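Local coordinates for lipoprotein (PDB 4JG9), which is of unknown function but, as a putative bacterial lipoprotein with a DUF4871 domain, is probably attached to the cell membrane, at residues A[163-166]-A[167-170]. Sequence-based numbering, arbitrary orientation.
Sequences EKYY and DQFV
A classic beta bulge in strand 164-173, the second strand of a beta hairpin with strand 153-161, places Tyr166 and Asp167 together opposite Ile159, and the side chains of Tyr165 and Gln168 meet across it. Tyr165 holds CG anti to its backbone N (chi1 180°), which lays the ring lengthwise over the backbone of Asp167. Asp167 N lies 3.9 Å above one face of the Tyr165 ring, near its margin, and Tyr165 CZ rests 3.7 Å from Asp167 C. Beyond the ring, Tyr165 OH abuts the flank of Gln168, 3.2 Å from Gln168 CG and equally near Gln168 CD; ring and amide planes stand almost perpendicular, at 88°. Although Tyr165 OH and Gln168 NE2 are only 3.3 Å apart, the angle is too poor for a hydrogen bond; NE2 instead donates to Asn158 OD1 and Val49 O. Tyr166 hydrogen-bonds through OH to Asp96, and its ring makes a cation-pi contact with Lys74. Outside the two segments, Lys74 NZ also forms a salt bridge with Asp167 OD2, so one charge serves both bulge side chains. The other carboxylate oxygen turns back to the strand: Gln168 N donates to Asp167 OD1 at 2.7 Å, on the anti side and 16° out of the carboxylate plane.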
ATOM      1  N   GLU A 163      10.824   0.800  11.556  1.00 40.80           N
ATOM      2  CA  GLU A 163      11.371   1.051  10.213  1.00 42.66           C
ATOM      3  C   GLU A 163      12.757   0.492   9.966  1.00 43.62           C
ATOM      4  O   GLU A 163      13.359   0.777   8.930  1.00 47.61           O
ATOM      5  CB  GLU A 163      11.330   2.549   9.859  1.00 36.87           C
ATOM      6  CG  GLU A 163       9.933   3.112   9.929  1.00 37.59           C
ATOM      7  CD  GLU A 163       9.779   4.432   9.192  1.00 46.19           C
ATOM      8  OE1 GLU A 163      10.807   4.971   8.714  1.00 47.42           O
ATOM      9  OE2 GLU A 163       8.618   4.913   9.083  1.00 41.88           O
ATOM     10  N   LYS A 164      13.252  -0.296  10.915  1.00 44.11           N
ATOM     11  CA  LYS A 164      14.551  -0.960  10.802  1.00 40.67           C
ATOM     12  C   LYS A 164      14.356  -2.452  10.541  1.00 42.25           C
ATOM     13  O   LYS A 164      13.525  -3.093  11.192  1.00 40.63           O
ATOM     14  CB  LYS A 164      15.351  -0.748  12.083  1.00 40.37           C
ATOM     15  CG  LYS A 164      16.703  -1.445  12.135  1.00 42.76           C
ATOM     16  CD  LYS A 164      17.347  -1.186  13.487  1.00 45.90           C
ATOM     17  CE  LYS A 164      18.600  -1.988  13.678  1.00 55.99           C
ATOM     18  NZ  LYS A 164      19.711  -1.467  12.847  1.00 65.36           N
ATOM     19  N   TYR A 165      15.092  -2.993   9.571  1.00 42.95           N
ATOM     20  CA  TYR A 165      14.970  -4.405   9.216  1.00 44.25           C
ATOM     21  C   TYR A 165      15.204  -5.317  10.420  1.00 45.61           C
ATOM     22  O   TYR A 165      16.173  -5.150  11.158  1.00 50.37           O
ATOM     23  CB  TYR A 165      15.943  -4.762   8.089  1.00 44.65           C
ATOM     24  CG  TYR A 165      15.882  -6.209   7.670  1.00 48.53           C
ATOM     25  CD1 TYR A 165      14.934  -6.648   6.750  1.00 48.91           C
ATOM     26  CD2 TYR A 165      16.771  -7.143   8.189  1.00 50.19           C
ATOM     27  CE1 TYR A 165      14.873  -7.983   6.364  1.00 47.63           C
ATOM     28  CE2 TYR A 165      16.717  -8.478   7.805  1.00 39.36           C
ATOM     29  CZ  TYR A 165      15.766  -8.890   6.900  1.00 49.23           C
ATOM     30  OH  TYR A 165      15.712 -10.216   6.520  1.00 48.54           O
ATOM     31  N   TYR A 166      14.315  -6.285  10.614  1.00 43.19           N
ATOM     32  CA  TYR A 166      14.426  -7.193  11.748  1.00 44.78           C
ATOM     33  C   TYR A 166      14.794  -8.593  11.290  1.00 51.81           C
ATOM     34  O   TYR A 166      15.811  -9.142  11.697  1.00 54.39           O
ATOM     35  CB  TYR A 166      13.125  -7.242  12.555  1.00 38.89           C
ATOM     36  CG  TYR A 166      13.254  -8.147  13.751  1.00 43.78           C
ATOM     37  CD1 TYR A 166      14.000  -7.753  14.850  1.00 46.08           C
ATOM     38  CD2 TYR A 166      12.678  -9.409  13.769  1.00 48.24           C
ATOM     39  CE1 TYR A 166      14.150  -8.575  15.949  1.00 50.03           C
ATOM     40  CE2 TYR A 166      12.822 -10.249  14.869  1.00 49.78           C
ATOM     41  CZ  TYR A 166      13.561  -9.820  15.953  1.00 49.20           C
ATOM     42  OH  TYR A 166      13.718 -10.624  17.050  1.00 44.93           O
ATOM     43  N   ASP A 167      13.923  -9.181  10.480  1.00 51.86           N
ATOM     44  CA  ASP A 167      14.173 -10.481   9.896  1.00 47.72           C
ATOM     45  C   ASP A 167      13.219 -10.752   8.739  1.00 45.02           C
ATOM     46  O   ASP A 167      12.445  -9.877   8.328  1.00 46.01           O
ATOM     47  CB  ASP A 167      14.059 -11.580  10.954  1.00 51.72           C
ATOM     48  CG  ASP A 167      15.120 -12.665  10.770  1.00 57.48           C
ATOM     49  OD1 ASP A 167      15.437 -12.966   9.594  1.00 55.39           O
ATOM     50  OD2 ASP A 167      15.664 -13.178  11.786  1.00 56.92           O
ATOM     51  N   GLN A 168      13.282 -11.969   8.216  1.00 42.82           N
ATOM     52  CA  GLN A 168      12.425 -12.378   7.114  1.00 42.74           C
ATOM     53  C   GLN A 168      12.221 -13.890   7.145  1.00 46.54           C
ATOM     54  O   GLN A 168      13.063 -14.619   7.661  1.00 50.61           O
ATOM     55  CB  GLN A 168      13.054 -11.963   5.783  1.00 45.76           C
ATOM     56  CG  GLN A 168      14.239 -12.818   5.359  1.00 43.90           C
ATOM     57  CD  GLN A 168      14.997 -12.244   4.168  1.00 49.34           C
ATOM     58  OE1 GLN A 168      16.070 -12.734   3.821  1.00 55.58           O
ATOM     59  NE2 GLN A 168      14.466 -11.182   3.566  1.00 48.55           N
ATOM     60  N   PHE A 169      11.096 -14.363   6.624  1.00 46.60           N
ATOM     61  CA  PHE A 169      10.927 -15.797   6.409  1.00 47.51           C
ATOM     62  C   PHE A 169       9.874 -16.087   5.347  1.00 49.81           C
ATOM     63  O   PHE A 169       9.095 -15.209   4.982  1.00 50.74           O
ATOM     64  CB  PHE A 169      10.675 -16.569   7.724  1.00 46.06           C
ATOM     65  CG  PHE A 169       9.401 -16.205   8.420  1.00 44.53           C
ATOM     66  CD1 PHE A 169       8.223 -16.887   8.153  1.00 49.06           C
ATOM     67  CD2 PHE A 169       9.384 -15.202   9.363  1.00 43.85           C
ATOM     68  CE1 PHE A 169       7.041 -16.556   8.801  1.00 46.90           C
ATOM     69  CE2 PHE A 169       8.204 -14.858  10.011  1.00 46.98           C
ATOM     70  CZ  PHE A 169       7.034 -15.537   9.729  1.00 47.39           C
ATOM     71  N   VAL A 170       9.877 -17.312   4.838  1.00 49.63           N
ATOM     72  CA  VAL A 170       9.024 -17.683   3.720  1.00 48.43           C
ATOM     73  C   VAL A 170       7.841 -18.528   4.171  1.00 50.02           C
ATOM     74  O   VAL A 170       7.989 -19.448   4.974  1.00 57.60           O
ATOM     75  CB  VAL A 170       9.840 -18.436   2.641  1.00 47.13           C
ATOM     76  CG1 VAL A 170       8.938 -19.011   1.573  1.00 48.11           C
ATOM     77  CG2 VAL A 170      10.861 -17.501   2.016  1.00 47.38           C
TER